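Local structure of UPF0033 domain-containing protein (Desulfitobacterium hafniense, 3HZ7) at residues G29-V34 with T69-E74; T33-N38 with N63-V68. The protein is of unknown function, but its N-terminal domain, described here, belongs to the TusA family and is therefore probably involved in sulfur transfer. All blocks are in the same frame, centred on the assembly; numbering follows the deposited sequence.

In the fold
Contacts 1 and 2 are two ends of one antiparallel strand pair, 31-36 with 66-71, and their centres lie about 15 Å apart on opposite sides of the chain's centre. Thr33 and Val34 belong to both. Along the first strand contact 1 comes before contact 2; along the second the order is reversed. The pair forms the middle of a four-stranded mixed sheet, with strand 2-5 beside 31-36 and strand 55-60 beside 66-71. Helices 13-23 and 39-52 pack on one face. Contact 1 covers the end where residues 72-74 leave strand 66-71, and contact 2 the end that leads into helix 39-52. Together they form the central seam of the TusA-like domain.

Contact 1: residues G29-V34 with T69-E74; sequences GGVVTV and TIVAGE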
loop_
_atom_site.group_PDB
_atom_site.type_symbol
_atom_site.label_atom_id
_atom_site.label_comp_id
_atom_site.label_asym_id
_atom_site.label_seq_id
_atom_site.Cartn_x
_atom_site.Cartn_y
_atom_site.Cartn_z
ATOM N N GLY A 29 -14.418 -2.842 -3.453
ATOM C CA GLY A 29 -13.388 -2.652 -2.450
ATOM C C GLY A 29 -12.649 -3.934 -2.112
ATOM O O GLY A 29 -12.876 -5.009 -2.680
ATOM N N GLY A 30 -11.781 -3.822 -1.136
ATOM C CA GLY A 30 -10.948 -4.932 -0.758
ATOM C C GLY A 30 -9.742 -4.395 -0.019
ATOM O O GLY A 30 -9.752 -3.233 0.465
ATOM N N VAL A 31 -8.690 -5.202 0.019
ATOM C CA VAL A 31 -7.499 -4.843 0.780
ATOM C C VAL A 31 -6.244 -4.982 -0.036
ATOM O O VAL A 31 -6.071 -6.011 -0.681
ATOM C CB VAL A 31 -7.369 -5.769 2.016
ATOM C CG1 VAL A 31 -6.183 -5.298 2.858
ATOM C CG2 VAL A 31 -8.696 -5.764 2.866
ATOM N N VAL A 32 -5.365 -3.957 -0.016
ATOM C CA VAL A 32 -4.112 -4.076 -0.748
ATOM C C VAL A 32 -3.011 -3.845 0.263
ATOM O O VAL A 32 -2.934 -2.773 0.901
ATOM C CB VAL A 32 -3.993 -3.037 -1.942
ATOM C CG1 VAL A 32 -2.594 -3.180 -2.650
ATOM C CG2 VAL A 32 -5.180 -3.248 -2.994
ATOM N N THR A 33 -2.164 -4.830 0.467
ATOM C CA THR A 33 -1.033 -4.625 1.395
ATOM C C THR A 33 0.191 -4.510 0.499
ATOM O O THR A 33 0.267 -5.190 -0.553
ATOM C CB THR A 33 -0.806 -5.750 2.357
ATOM O OG1 THR A 33 -1.348 -6.924 1.824
ATOM C CG2 THR A 33 -1.514 -5.521 3.566
ATOM N N VAL A 34 1.126 -3.654 0.916
ATOM C CA VAL A 34 2.343 -3.425 0.150
ATOM C C VAL A 34 3.570 -3.551 1.034
ATOM O O VAL A 34 3.629 -2.930 2.098
ATOM C CB VAL A 34 2.347 -1.994 -0.431
ATOM C CG1 VAL A 34 3.472 -1.854 -1.551
ATOM C CG2 VAL A 34 0.945 -1.623 -0.894
ATOM N N THR A 69 -0.957 -1.493 4.819
ATOM C CA THR A 69 -2.210 -2.126 4.421
ATOM C C THR A 69 -3.254 -1.065 4.079
ATOM O O THR A 69 -3.510 -0.138 4.882
ATOM C CB THR A 69 -2.671 -3.050 5.549
ATOM O OG1 THR A 69 -1.614 -3.984 5.802
ATOM C CG2 THR A 69 -3.969 -3.800 5.170
ATOM N N ILE A 70 -3.830 -1.161 2.875
ATOM C CA ILE A 70 -4.810 -0.177 2.459
ATOM C C ILE A 70 -6.120 -0.859 2.214
ATOM O O ILE A 70 -6.194 -1.850 1.467
ATOM C CB ILE A 70 -4.357 0.586 1.151
ATOM C CG1 ILE A 70 -2.951 1.135 1.378
ATOM C CG2 ILE A 70 -5.428 1.635 0.749
ATOM C CD1 ILE A 70 -2.246 1.898 0.155
ATOM N N VAL A 71 -7.170 -0.292 2.808
ATOM C CA VAL A 71 -8.499 -0.859 2.704
ATOM C C VAL A 71 -9.457 0.029 1.921
ATOM O O VAL A 71 -9.560 1.228 2.190
ATOM C CB VAL A 71 -9.134 -1.110 4.124
ATOM C CG1 VAL A 71 -10.507 -1.706 3.952
ATOM C CG2 VAL A 71 -8.268 -2.042 4.944
ATOM N N ALA A 72 -10.168 -0.600 0.982
ATOM C CA ALA A 72 -11.154 0.040 0.127
ATOM C C ALA A 72 -12.511 -0.467 0.578
ATOM O O ALA A 72 -13.513 0.287 0.556
ATOM C CB ALA A 72 -10.879 -0.326 -1.362
ATOM N N GLY A 73 -12.575 -1.717 1.008
ATOM C CA GLY A 73 -13.833 -2.214 1.512
ATOM C C GLY A 73 -13.965 -3.660 1.979
ATOM O O GLY A 73 -15.034 -4.033 2.482
ATOM N N GLU A 74 -12.915 -4.472 1.854
ATOM C CA GLU A 74 -13.026 -5.888 2.196
ATOM C C GLU A 74 -13.635 -6.064 3.585
ATOM O O GLU A 74 -14.815 -5.742 3.807
ATOM C CB GLU A 74 -11.662 -6.598 2.096
ATOM C CG GLU A 74 -11.702 -8.119 1.701
ATOM C CD GLU A 74 -10.348 -8.684 1.077
ATOM O OE1 GLU A 74 -9.908 -8.294 -0.049
ATOM O OE2 GLU A 74 -9.715 -9.541 1.738
#
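Gly30 O takes two backbone N-H groups from the end of the partner strand. Ala72 N lies 2.7 Å from Gly30 O, almost in line with the carbonyl. Gly73 N is 3.2 Å from Gly30 O and comes in from the flank, with a C=O...N angle of 120°. This double grip holds the chain as it turns out of the strand. Two successive N-H groups on one carbonyl resemble a beta bulge, although Ala72 and Gly73 are already loop. Close by, the methyl of Ala72 sits over the backbone of Gly29, with Ala72 CB 3.6 Å from Gly29 CA. Beyond this turn the strands settle into regular antiparallel pairing, the end of the central pair of the TusA-like alpha/beta sheet. Val32 and Ile70 form a hydrogen-bonded pair. Val32 N to Ile70 O and Ile70 N to Val32 O are both 2.7 Å. Val31 with Val71 and Thr33 with Thr69 are the flanking non-hydrogen-bonded pairs.

On the face of Val31, Thr33, Thr69 and Val71, the Val31 side chain is slanted across that of Thr69. Val31 CG1, anti to the backbone N (chi1 -175°), lies 3.5 Å from Thr69 CG2. Val31 CG2 is 4.3 Å from Val71 CG2. Glu74 reaches back over Gly30 with an extended chain, and Glu74 OE1 makes a weak bond of 3.3 Å to Val31 N. The same oxygen has a second weak partner in Met1 N. Thr33 OG1 is hydrogen-bonded to Thr3 OG1 and Ile2 O of the edge strand 2-5.

Val32 and Ile70 point to the other face, which the helices cover. Val32 packs on Ala21 and Leu22 of helix 13-23, while Ile70 touches Leu22 and also Met48 and Ala49 of helix 39-52.

Contact 2: residues T33-N38 with N63-V68; sequences TVLVDN and NGVIEV
Leu35 lays its CD2 methyl along the aliphatic part of Glu67, the two chains running alongside each other. Leu35 CD2 is 3.7 Å from Glu67 CG and 3.5 Å from Glu67 OE1. The Glu67 chain runs out opposite its own N (chi1 -174°) and stays extended, which sets the carboxylate beside the leucine methyl. Glu67 OE2 turns to the methyl of Thr33, 3.4 Å from Thr33 CG2, while Glu67 OE1 forms a salt bridge with Lys61. Leu35 CD2 also meets Val65 CG1 at 4.0 Å.

The backbones form an antiparallel ladder in the middle of the TusA-like alpha/beta sheet. Val34 with Val68 and Val36 with Ile66 are hydrogen-bonded pairs, each with two bonds. Ile66 N to Val36 O is 2.7 Å and nearly straight at both ends. Leu35 with Glu67 is the non-hydrogen-bonded pair between them.

Val34, Val36, Ile66 and Val68 project to the opposite face, where the helices lie. Val36 CG2 sits 4.0 Å from Ile66 CB. Val36 and Val68 both touch Leu45 of helix 39-52. Ile66 CD1 extends to the strand end and lies 3.6 Å from Asn38 C. Asn38 is the N-cap of that helix, with OD1 bonded to Ser41 N. Asn38 ND2 holds Asp37 OD1 at 3.0 Å, and Asp37 OD2 accepts from Gly8 N.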
loop_
_atom_site.group_PDB
_atom_site.type_symbol
_atom_site.label_atom_id
_atom_site.label_comp_id
_atom_site.label_asym_id
_atom_site.label_seq_id
_atom_site.Cartn_x
_atom_site.Cartn_y
_atom_site.Cartn_z
ATOM N N THR A 33 -2.164 -4.830 0.467
ATOM C CA THR A 33 -1.033 -4.625 1.395
ATOM C C THR A 33 0.191 -4.510 0.499
ATOM O O THR A 33 0.267 -5.190 -0.553
ATOM C CB THR A 33 -0.806 -5.750 2.357
ATOM O OG1 THR A 33 -1.348 -6.924 1.824
ATOM C CG2 THR A 33 -1.514 -5.521 3.566
ATOM N N VAL A 34 1.126 -3.654 0.916
ATOM C CA VAL A 34 2.343 -3.425 0.150
ATOM C C VAL A 34 3.570 -3.551 1.034
ATOM O O VAL A 34 3.629 -2.930 2.098
ATOM C CB VAL A 34 2.347 -1.994 -0.431
ATOM C CG1 VAL A 34 3.472 -1.854 -1.551
ATOM C CG2 VAL A 34 0.945 -1.623 -0.894
ATOM N N LEU A 35 4.538 -4.334 0.607
ATOM C CA LEU A 35 5.791 -4.433 1.356
ATOM C C LEU A 35 6.838 -3.414 0.799
ATOM O O LEU A 35 7.182 -3.441 -0.429
ATOM C CB LEU A 35 6.342 -5.857 1.275
ATOM C CG LEU A 35 5.373 -6.994 1.636
ATOM C CD1 LEU A 35 6.091 -8.387 1.478
ATOM C CD2 LEU A 35 4.917 -6.807 3.102
ATOM N N VAL A 36 7.281 -2.486 1.650
ATOM C CA VAL A 36 8.332 -1.507 1.258
ATOM C C VAL A 36 9.497 -1.502 2.261
ATOM O O VAL A 36 9.398 -2.014 3.385
ATOM C CB VAL A 36 7.803 -0.060 1.014
ATOM C CG1 VAL A 36 6.872 -0.095 -0.180
ATOM C CG2 VAL A 36 7.064 0.549 2.309
ATOM N N ASP A 37 10.652 -1.019 1.804
ATOM C CA ASP A 37 11.831 -1.018 2.654
ATOM C C ASP A 37 12.300 0.362 3.103
ATOM O O ASP A 37 13.474 0.524 3.400
ATOM C CB ASP A 37 12.973 -1.745 1.948
ATOM C CG ASP A 37 13.411 -1.049 0.646
ATOM O OD1 ASP A 37 13.250 0.184 0.510
ATOM O OD2 ASP A 37 13.945 -1.760 -0.243
ATOM N N ASN A 38 11.425 1.360 3.141
ATOM C CA ASN A 38 11.881 2.669 3.620
ATOM C C ASN A 38 10.644 3.452 4.002
ATOM O O ASN A 38 9.580 3.252 3.421
ATOM C CB ASN A 38 12.738 3.404 2.516
ATOM C CG ASN A 38 11.930 3.745 1.289
ATOM O OD1 ASN A 38 11.190 4.706 1.291
ATOM N ND2 ASN A 38 12.031 2.928 0.251
ATOM N N ASN A 63 13.649 -7.250 9.832
ATOM C CA ASN A 63 14.604 -7.067 8.749
ATOM C C ASN A 63 14.281 -5.834 7.929
ATOM O O ASN A 63 14.534 -5.802 6.739
ATOM C CB ASN A 63 14.650 -8.328 7.870
ATOM C CG ASN A 63 15.807 -8.314 6.859
ATOM O OD1 ASN A 63 16.917 -7.816 7.141
ATOM N ND2 ASN A 63 15.556 -8.887 5.676
ATOM N N GLY A 64 13.730 -4.818 8.592
ATOM C CA GLY A 64 13.379 -3.571 7.925
ATOM C C GLY A 64 12.160 -3.529 6.989
ATOM O O GLY A 64 11.914 -2.486 6.361
ATOM N N VAL A 65 11.412 -4.623 6.858
ATOM C CA VAL A 65 10.243 -4.604 5.979
ATOM C C VAL A 65 9.094 -3.809 6.584
ATOM O O VAL A 65 8.691 -4.038 7.751
ATOM C CB VAL A 65 9.688 -6.022 5.679
ATOM C CG1 VAL A 65 8.352 -5.925 4.884
ATOM C CG2 VAL A 65 10.708 -6.833 4.843
ATOM N N ILE A 66 8.588 -2.860 5.820
ATOM C CA ILE A 66 7.431 -2.122 6.252
ATOM C C ILE A 66 6.187 -2.622 5.467
ATOM O O ILE A 66 6.173 -2.679 4.206
ATOM C CB ILE A 66 7.635 -0.634 6.069
ATOM C CG1 ILE A 66 8.883 -0.187 6.873
ATOM C CG2 ILE A 66 6.414 0.083 6.533
ATOM C CD1 ILE A 66 9.401 1.160 6.519
ATOM N N GLU A 67 5.146 -3.026 6.198
ATOM C CA GLU A 67 3.938 -3.458 5.518
ATOM C C GLU A 67 2.891 -2.391 5.678
ATOM O O GLU A 67 2.575 -2.000 6.789
ATOM C CB GLU A 67 3.455 -4.798 6.070
ATOM C CG GLU A 67 2.297 -5.339 5.275
ATOM C CD GLU A 67 2.060 -6.836 5.452
ATOM O OE1 GLU A 67 2.953 -7.555 5.930
ATOM O OE2 GLU A 67 0.974 -7.305 5.082
ATOM N N VAL A 68 2.388 -1.871 4.552
ATOM C CA VAL A 68 1.359 -0.840 4.565
ATOM C C VAL A 68 0.092 -1.524 4.032
ATOM O O VAL A 68 0.060 -2.058 2.909
ATOM C CB VAL A 68 1.767 0.367 3.634
ATOM C CG1 VAL A 68 0.768 1.496 3.704
ATOM C CG2 VAL A 68 3.163 0.871 4.042
#